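Local coordinates for amine oxidase (Emericella nidulans, PDB 3PGB), which probably oxidises primary amines such as methylamine, using a copper ion and a protein-derived topaquinone cofactor, one topaquinone in each subunit, at residues A[176-181]-A[227-232]; A[390-395]-A[517-522]. All blocks are in the same frame, centred on the assembly; numbering follows the deposited sequence.

Contact 1 of 2, residues A[176-181]-A[227-232]; sequences QVRNVE and LWQDDG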
ATOM      1  N   GLN A 176      19.332 -19.050 -31.746  1.00 20.25           N
ATOM      2  CA  GLN A 176      18.676 -18.426 -32.894  1.00 20.35           C
ATOM      3  C   GLN A 176      17.161 -18.458 -32.770  1.00 20.20           C
ATOM      4  O   GLN A 176      16.580 -19.453 -32.340  1.00 20.53           O
ATOM      5  CB  GLN A 176      19.091 -19.124 -34.186  1.00 20.55           C
ATOM      6  CG  GLN A 176      20.581 -19.065 -34.474  1.00 20.59           C
ATOM      7  CD  GLN A 176      20.955 -19.863 -35.705  1.00 21.06           C
ATOM      8  OE1 GLN A 176      20.134 -20.593 -36.260  1.00 20.77           O
ATOM      9  NE2 GLN A 176      22.204 -19.735 -36.135  1.00 21.89           N
ATOM     10  N   VAL A 177      16.530 -17.353 -33.143  1.00 19.95           N
ATOM     11  CA  VAL A 177      15.079 -17.267 -33.202  1.00 19.81           C
ATOM     12  C   VAL A 177      14.743 -16.388 -34.398  1.00 19.97           C
ATOM     13  O   VAL A 177      15.497 -15.470 -34.727  1.00 19.96           O
ATOM     14  CB  VAL A 177      14.486 -16.684 -31.896  1.00 19.70           C
ATOM     15  CG1 VAL A 177      14.961 -15.258 -31.673  1.00 18.92           C
ATOM     16  CG2 VAL A 177      12.966 -16.755 -31.917  1.00 19.53           C
ATOM     17  N   ARG A 178      13.632 -16.675 -35.062  1.00 20.03           N
ATOM     18  CA  ARG A 178      13.278 -15.934 -36.263  1.00 20.31           C
ATOM     19  C   ARG A 178      13.037 -14.464 -35.949  1.00 20.44           C
ATOM     20  O   ARG A 178      12.726 -14.103 -34.810  1.00 20.54           O
ATOM     21  CB  ARG A 178      12.035 -16.530 -36.927  1.00 20.38           C
ATOM     22  CG  ARG A 178      10.760 -16.386 -36.126  1.00 20.77           C
ATOM     23  CD  ARG A 178       9.597 -16.937 -36.898  1.00 21.38           C
ATOM     24  NE  ARG A 178       8.352 -16.870 -36.145  1.00 21.76           N
ATOM     25  CZ  ARG A 178       7.179 -17.305 -36.598  1.00 22.39           C
ATOM     26  NH1 ARG A 178       7.076 -17.845 -37.811  1.00 23.43           N
ATOM     27  NH2 ARG A 178       6.100 -17.201 -35.838  1.00 21.94           N
ATOM     28  N   ASN A 179      13.192 -13.625 -36.966  1.00 20.37           N
ATOM     29  CA  ASN A 179      12.843 -12.218 -36.877  1.00 20.35           C
ATOM     30  C   ASN A 179      11.536 -12.035 -37.638  1.00 20.69           C
ATOM     31  O   ASN A 179      11.509 -12.090 -38.872  1.00 20.82           O
ATOM     32  CB  ASN A 179      13.966 -11.354 -37.463  1.00 20.27           C
ATOM     33  CG  ASN A 179      13.683  -9.859 -37.366  1.00 19.38           C
ATOM     34  OD1 ASN A 179      12.557  -9.435 -37.104  1.00 18.32           O
ATOM     35  ND2 ASN A 179      14.712  -9.057 -37.586  1.00 17.88           N
ATOM     36  N   VAL A 180      10.452 -11.832 -36.896  1.00 21.03           N
ATOM     37  CA  VAL A 180       9.106 -11.827 -37.472  1.00 21.22           C
ATOM     38  C   VAL A 180       8.715 -10.467 -38.074  1.00 21.52           C
ATOM     39  O   VAL A 180       7.682 -10.361 -38.739  1.00 21.39           O
ATOM     40  CB  VAL A 180       8.049 -12.290 -36.414  1.00 21.23           C
ATOM     41  CG1 VAL A 180       7.525 -11.109 -35.590  1.00 20.78           C
ATOM     42  CG2 VAL A 180       6.908 -13.011 -37.091  1.00 20.69           C
ATOM     43  N   GLU A 181       9.538  -9.441 -37.842  1.00 22.04           N
ATOM     44  CA  GLU A 181       9.326  -8.116 -38.433  1.00 22.59           C
ATOM     45  C   GLU A 181      10.588  -7.586 -39.118  1.00 22.69           C
ATOM     46  O   GLU A 181      11.139  -6.567 -38.706  1.00 22.64           O
ATOM     47  CB  GLU A 181       8.851  -7.125 -37.364  1.00 22.76           C
ATOM     48  CG  GLU A 181       7.542  -7.540 -36.693  1.00 23.74           C
ATOM     49  CD  GLU A 181       6.811  -6.377 -36.036  1.00 24.51           C
ATOM     50  OE1 GLU A 181       6.596  -6.437 -34.806  1.00 24.33           O
ATOM     51  OE2 GLU A 181       6.450  -5.413 -36.753  1.00 24.70           O
ATOM     52  N   LEU A 227       2.646 -10.154 -33.515  1.00 21.61           N
ATOM     53  CA  LEU A 227       1.917 -10.464 -34.735  1.00 21.85           C
ATOM     54  C   LEU A 227       1.309 -11.860 -34.601  1.00 22.19           C
ATOM     55  O   LEU A 227       1.819 -12.699 -33.852  1.00 21.99           O
ATOM     56  CB  LEU A 227       2.845 -10.406 -35.952  1.00 21.87           C
ATOM     57  CG  LEU A 227       3.553  -9.080 -36.238  1.00 21.27           C
ATOM     58  CD1 LEU A 227       4.466  -9.221 -37.450  1.00 20.75           C
ATOM     59  CD2 LEU A 227       2.545  -7.974 -36.447  1.00 20.36           C
ATOM     60  N   TRP A 228       0.207 -12.094 -35.310  1.00 22.67           N
ATOM     61  CA  TRP A 228      -0.471 -13.393 -35.263  1.00 23.05           C
ATOM     62  C   TRP A 228       0.396 -14.443 -35.931  1.00 23.35           C
ATOM     63  O   TRP A 228       0.910 -14.219 -37.028  1.00 23.54           O
ATOM     64  CB  TRP A 228      -1.834 -13.327 -35.954  1.00 23.07           C
ATOM     65  CG  TRP A 228      -2.936 -12.759 -35.100  1.00 23.21           C
ATOM     66  CD1 TRP A 228      -2.804 -12.061 -33.939  1.00 22.91           C
ATOM     67  CD2 TRP A 228      -4.339 -12.807 -35.379  1.00 23.28           C
ATOM     68  NE1 TRP A 228      -4.033 -11.689 -33.467  1.00 22.81           N
ATOM     69  CE2 TRP A 228      -4.995 -12.131 -34.334  1.00 22.98           C
ATOM     70  CE3 TRP A 228      -5.104 -13.357 -36.413  1.00 22.81           C
ATOM     71  CZ2 TRP A 228      -6.379 -11.998 -34.283  1.00 22.51           C
ATOM     72  CZ3 TRP A 228      -6.476 -13.222 -36.363  1.00 22.70           C
ATOM     73  CH2 TRP A 228      -7.100 -12.549 -35.302  1.00 22.80           C
ATOM     74  N   GLN A 229       0.544 -15.584 -35.261  1.00 23.73           N
ATOM     75  CA  GLN A 229       1.475 -16.631 -35.679  1.00 24.08           C
ATOM     76  C   GLN A 229       0.790 -18.000 -35.665  1.00 24.74           C
ATOM     77  O   GLN A 229       1.239 -18.935 -35.008  1.00 24.40           O
ATOM     78  CB  GLN A 229       2.714 -16.621 -34.769  1.00 23.87           C
ATOM     79  CG  GLN A 229       3.549 -15.350 -34.878  1.00 23.08           C
ATOM     80  CD  GLN A 229       4.435 -15.112 -33.666  1.00 22.35           C
ATOM     81  OE1 GLN A 229       5.168 -15.999 -33.233  1.00 21.45           O
ATOM     82  NE2 GLN A 229       4.376 -13.901 -33.118  1.00 21.80           N
ATOM     83  N   ASP A 230      -0.308 -18.099 -36.404  1.00 25.91           N
ATOM     84  CA  ASP A 230      -1.019 -19.364 -36.579  1.00 26.69           C
ATOM     85  C   ASP A 230      -0.457 -20.131 -37.774  1.00 26.94           C
ATOM     86  O   ASP A 230      -0.501 -19.643 -38.899  1.00 27.13           O
ATOM     87  CB  ASP A 230      -2.515 -19.107 -36.787  1.00 26.93           C
ATOM     88  CG  ASP A 230      -3.191 -18.539 -35.547  1.00 28.30           C
ATOM     89  OD1 ASP A 230      -3.151 -19.210 -34.486  1.00 29.55           O
ATOM     90  OD2 ASP A 230      -3.770 -17.428 -35.632  1.00 30.31           O
ATOM     91  N   ASP A 231       0.107 -21.309 -37.510  1.00 27.33           N
ATOM     92  CA  ASP A 231       0.374 -22.322 -38.543  1.00 27.73           C
ATOM     93  C   ASP A 231       1.304 -21.876 -39.681  1.00 27.90           C
ATOM     94  O   ASP A 231       0.964 -22.007 -40.862  1.00 27.78           O
ATOM     95  CB  ASP A 231      -0.958 -22.815 -39.132  1.00 27.85           C
ATOM     96  N   GLY A 232       2.471 -21.349 -39.326  1.00 27.97           N
ATOM     97  CA  GLY A 232       3.457 -20.914 -40.324  1.00 27.96           C
ATOM     98  C   GLY A 232       3.246 -19.512 -40.882  1.00 27.80           C
ATOM     99  O   GLY A 232       4.207 -18.855 -41.300  1.00 27.94           O
TER

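Contact 2 of 2, residues A[390-395]-A[517-522]; sequences AANDPV and QDFGYQ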
ATOM      1  N   ALA A 390      -7.565  -6.318 -24.154  1.00 14.86           N
ATOM      2  CA  ALA A 390      -8.747  -7.024 -24.639  1.00 15.21           C
ATOM      3  C   ALA A 390      -9.703  -5.984 -25.185  1.00 15.67           C
ATOM      4  O   ALA A 390      -9.714  -4.845 -24.709  1.00 16.13           O
ATOM      5  CB  ALA A 390      -9.405  -7.812 -23.519  1.00 15.24           C
ATOM      6  N   ALA A 391     -10.497  -6.368 -26.182  1.00 15.90           N
ATOM      7  CA  ALA A 391     -11.442  -5.447 -26.805  1.00 15.99           C
ATOM      8  C   ALA A 391     -12.349  -6.173 -27.787  1.00 16.31           C
ATOM      9  O   ALA A 391     -12.117  -7.334 -28.113  1.00 16.14           O
ATOM     10  CB  ALA A 391     -10.700  -4.326 -27.510  1.00 15.95           C
ATOM     11  N   ASN A 392     -13.377  -5.476 -28.258  1.00 16.71           N
ATOM     12  CA  ASN A 392     -14.242  -5.998 -29.307  1.00 17.28           C
ATOM     13  C   ASN A 392     -13.667  -5.726 -30.700  1.00 17.67           C
ATOM     14  O   ASN A 392     -14.279  -6.094 -31.696  1.00 17.99           O
ATOM     15  CB  ASN A 392     -15.650  -5.400 -29.189  1.00 17.33           C
ATOM     16  CG  ASN A 392     -16.713  -6.238 -29.887  1.00 17.51           C
ATOM     17  OD1 ASN A 392     -16.521  -7.424 -30.146  1.00 18.83           O
ATOM     18  ND2 ASN A 392     -17.851  -5.621 -30.180  1.00 17.62           N
ATOM     19  N   ASP A 393     -12.502  -5.079 -30.772  1.00 18.09           N
ATOM     20  CA  ASP A 393     -11.813  -4.851 -32.041  1.00 18.40           C
ATOM     21  C   ASP A 393     -10.539  -5.701 -32.086  1.00 18.68           C
ATOM     22  O   ASP A 393     -10.017  -6.068 -31.043  1.00 19.28           O
ATOM     23  CB  ASP A 393     -11.540  -3.353 -32.253  1.00 18.48           C
ATOM     24  CG  ASP A 393     -10.353  -2.825 -31.448  1.00 19.08           C
ATOM     25  OD1 ASP A 393      -9.221  -3.328 -31.625  1.00 19.05           O
ATOM     26  OD2 ASP A 393     -10.549  -1.858 -30.678  1.00 19.39           O
ATOM     27  N   PRO A 394     -10.046  -6.034 -33.292  1.00 18.81           N
ATOM     28  CA  PRO A 394      -8.950  -6.994 -33.415  1.00 18.83           C
ATOM     29  C   PRO A 394      -7.572  -6.473 -33.021  1.00 18.76           C
ATOM     30  O   PRO A 394      -6.711  -7.261 -32.634  1.00 18.90           O
ATOM     31  CB  PRO A 394      -8.950  -7.323 -34.907  1.00 19.02           C
ATOM     32  CG  PRO A 394      -9.458  -6.087 -35.559  1.00 18.93           C
ATOM     33  CD  PRO A 394     -10.447  -5.488 -34.603  1.00 18.85           C
ATOM     34  N   VAL A 395      -7.346  -5.171 -33.149  1.00 18.53           N
ATOM     35  CA  VAL A 395      -6.053  -4.605 -32.794  1.00 18.39           C
ATOM     36  C   VAL A 395      -5.865  -4.642 -31.275  1.00 18.34           C
ATOM     37  O   VAL A 395      -4.908  -5.248 -30.772  1.00 18.37           O
ATOM     38  CB  VAL A 395      -5.888  -3.173 -33.345  1.00 18.49           C
ATOM     39  CG1 VAL A 395      -4.776  -2.419 -32.599  1.00 18.64           C
ATOM     40  CG2 VAL A 395      -5.607  -3.221 -34.853  1.00 18.01           C
ATOM     41  N   GLN A 517     -18.471  -1.885 -25.746  1.00 17.32           N
ATOM     42  CA  GLN A 517     -19.136  -1.748 -24.452  1.00 17.59           C
ATOM     43  C   GLN A 517     -18.693  -2.773 -23.416  1.00 17.33           C
ATOM     44  O   GLN A 517     -18.714  -2.481 -22.222  1.00 17.53           O
ATOM     45  CB  GLN A 517     -20.656  -1.877 -24.605  1.00 17.89           C
ATOM     46  CG  GLN A 517     -21.327  -0.717 -25.323  1.00 19.76           C
ATOM     47  CD  GLN A 517     -21.446  -0.940 -26.820  1.00 21.58           C
ATOM     48  OE1 GLN A 517     -20.706  -1.736 -27.401  1.00 21.66           O
ATOM     49  NE2 GLN A 517     -22.395  -0.245 -27.448  1.00 22.65           N
ATOM     50  N   ASP A 518     -18.322  -3.969 -23.875  1.00 16.93           N
ATOM     51  CA  ASP A 518     -17.994  -5.083 -22.985  1.00 16.87           C
ATOM     52  C   ASP A 518     -16.527  -5.100 -22.548  1.00 16.52           C
ATOM     53  O   ASP A 518     -16.115  -5.966 -21.768  1.00 16.32           O
ATOM     54  CB  ASP A 518     -18.369  -6.421 -23.649  1.00 16.97           C
ATOM     55  CG  ASP A 518     -19.886  -6.638 -23.734  1.00 17.46           C
ATOM     56  OD1 ASP A 518     -20.663  -5.710 -23.435  1.00 19.06           O
ATOM     57  OD2 ASP A 518     -20.308  -7.746 -24.099  1.00 17.79           O
ATOM     58  N   PHE A 519     -15.751  -4.133 -23.029  1.00 16.27           N
ATOM     59  CA  PHE A 519     -14.309  -4.124 -22.822  1.00 16.10           C
ATOM     60  C   PHE A 519     -13.786  -2.767 -22.356  1.00 16.27           C
ATOM     61  O   PHE A 519     -12.629  -2.428 -22.612  1.00 16.47           O
ATOM     62  CB  PHE A 519     -13.601  -4.535 -24.114  1.00 15.89           C
ATOM     63  CG  PHE A 519     -14.035  -5.866 -24.649  1.00 15.25           C
ATOM     64  CD1 PHE A 519     -13.319  -7.018 -24.349  1.00 15.36           C
ATOM     65  CD2 PHE A 519     -15.151  -5.968 -25.457  1.00 14.23           C
ATOM     66  CE1 PHE A 519     -13.717  -8.254 -24.848  1.00 15.15           C
ATOM     67  CE2 PHE A 519     -15.557  -7.191 -25.951  1.00 14.62           C
ATOM     68  CZ  PHE A 519     -14.836  -8.340 -25.650  1.00 14.70           C
ATOM     69  N   GLY A 520     -14.629  -1.997 -21.672  1.00 16.42           N
ATOM     70  CA  GLY A 520     -14.212  -0.710 -21.115  1.00 16.48           C
ATOM     71  C   GLY A 520     -15.328   0.312 -20.994  1.00 16.61           C
ATOM     72  O   GLY A 520     -16.510  -0.003 -21.189  1.00 16.67           O
ATOM     73  N   TYR A 521     -14.935   1.541 -20.664  1.00 16.64           N
ATOM     74  CA  TYR A 521     -15.843   2.675 -20.610  1.00 16.67           C
ATOM     75  C   TYR A 521     -15.606   3.596 -21.790  1.00 16.81           C
ATOM     76  O   TYR A 521     -14.487   3.713 -22.283  1.00 16.91           O
ATOM     77  CB  TYR A 521     -15.603   3.504 -19.353  1.00 16.76           C
ATOM     78  CG  TYR A 521     -15.503   2.721 -18.073  1.00 16.94           C
ATOM     79  CD1 TYR A 521     -16.592   2.024 -17.578  1.00 17.61           C
ATOM     80  CD2 TYR A 521     -14.328   2.709 -17.337  1.00 17.99           C
ATOM     81  CE1 TYR A 521     -16.512   1.321 -16.394  1.00 18.25           C
ATOM     82  CE2 TYR A 521     -14.239   2.012 -16.152  1.00 18.99           C
ATOM     83  CZ  TYR A 521     -15.337   1.321 -15.689  1.00 18.92           C
ATOM     84  OH  TYR A 521     -15.248   0.619 -14.518  1.00 21.23           O
ATOM     85  N   GLN A 522     -16.657   4.279 -22.219  1.00 16.92           N
ATOM     86  CA  GLN A 522     -16.492   5.429 -23.082  1.00 17.01           C
ATOM     87  C   GLN A 522     -16.062   6.611 -22.207  1.00 16.88           C
ATOM     88  O   GLN A 522     -16.789   7.007 -21.297  1.00 16.93           O
ATOM     89  CB  GLN A 522     -17.796   5.739 -23.816  1.00 17.16           C
ATOM     90  CG  GLN A 522     -17.673   6.849 -24.838  1.00 17.77           C
ATOM     91  CD  GLN A 522     -18.818   6.869 -25.836  1.00 19.34           C
ATOM     92  OE1 GLN A 522     -18.821   7.710 -26.738  1.00 21.50           O
TER

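Contact 1 of 2, residues A[176-181]-A[227-232]
Two small antiparallel sheets of the N-terminal part of this amine oxidase meet here, against a loop of the enzyme domain: Arg-178, Val-180 and Glu-181, at and just beyond the end of strand 176-178, touch Leu-227 and Gln-229 in the connection between strands 219-223 and 235-242. One hydrogen bond crosses the junction. Arg-178 NH2 donates to Gln-229 OE1 over 3.0 Å, and the bond is somewhat bent, with 148° at the hydrogen. The oxygen lies at the guanidinium edge, in its plane, whereas the nitrogen approaches from above the amide carbonyl plane, for the two flat groups are turned 68° apart. Arg-178 reaches that far because its chain is extended from CG to NE, and its NE is bound to Gln-665 O. Arg-178 NH2 also rests against the aliphatic part of the glutamine, 3.3 Å from Gln-229 CG, and Val-180 CG2 lies over one guanidinium face, displaced toward its rim.

Gln-229 NE2 turns back to Leu-227 O at 2.9 Å and also binds Ser-664 O, while OE1 accepts a second bond from the backbone N of Ile-667. Beside this polar half, Leu-227 CD1 fills the apolar one: it packs 4.0 Å from Val-180 CG1 and 3.6 Å from Glu-181 CG. The glutamate thus offers a methylene to the leucine. An Asx turn shapes the backbone at this point, Asn-179 OD1 accepting from Glu-181 N at 3.1 Å.

The buried amide of Gln-229 therefore has both polar ends satisfied, OE1 by two donors and NE2 by two acceptors, so its orientation is probably fixed. Because residues 664-667, within the enzyme domain, bind both Arg-178 and Gln-229, the same polar network ties the two N-terminal sheets to that domain.

Contact 2 of 2, residues A[390-395]-A[517-522]
Contact 2 is a packing of an aromatic ring on a backbone, within the β-sandwich catalytic domain of copper amine oxidases and at the dimer interface: Phe-519 lies against Ala-390, Ala-391 and Asn-392, where the chain leaves the long strand 374-389 and turns into helix 394-398. No hydrogen bond joins the two segments, and the contact rests on van der Waals packing of one ring face. The carbonyl carbon of Ala-391 sits over the centre of the Phe-519 ring, 3.5 Å above its plane, and the backbone N of Asn-392 lies over the same face, offset toward the rim. With CG anti to its own carbonyl carbon (chi1 -56°), Phe-519 carries its ring alongside the main chain, and CG approaches Ala-391 CA to 3.4 Å.

Side chains complete the contact. Ala-390 CB meets CD1 of Phe-519 at 4.1 Å, and Asn-392 CB stands 3.7 Å from CE2 of Phe-519. The Asn-392 N-H is hydrogen-bonded to Asn-516 OD1, and the amide nitrogen ND2 binds Asn-515 O. The asparagine thereby ties its strand exit to the part of the same loop just before Phe-519, and both bonds probably fix the position of this peptide.

Asp-393 follows as the N-cap of helix 394-398, its OD1 accepting from Gln-396 N. The second subunit closes in as well: Trp-565 of that subunit donates its NE1 to Asn-392 O, and Met-574 of the same subunit packs on Phe-519. The side chain of Ala-390 lies about 7 Å from that of the copper ligand His-532 and about 13 Å from the copper ion. The Ala-391 methyl points away from the 517-522 segment, its CB 4.5 Å from Phe-519 CB.

How the contacts relate
Both contacts are largely buried and both touch the second subunit. Contact 1 joins two small N-terminal sheets, whereas both segments of contact 2 lie in the enzyme domain, where a strand-to-helix turn meets a loop more than 120 residues on in the chain. They still share an element: helix 394-398 of contact 2 rests on the sheet of strands 235-242, 255-263 and 273-279, which contact 1 also engages. Their chemistry differs: a charged group and an amide, shared with a third piece of chain, in the first; an aromatic face on main-chain atoms in the second. Trp-228 NE1 binds Ser-398 OG, and Trp-565 of the second subunit touches both Trp-228 and Asn-392.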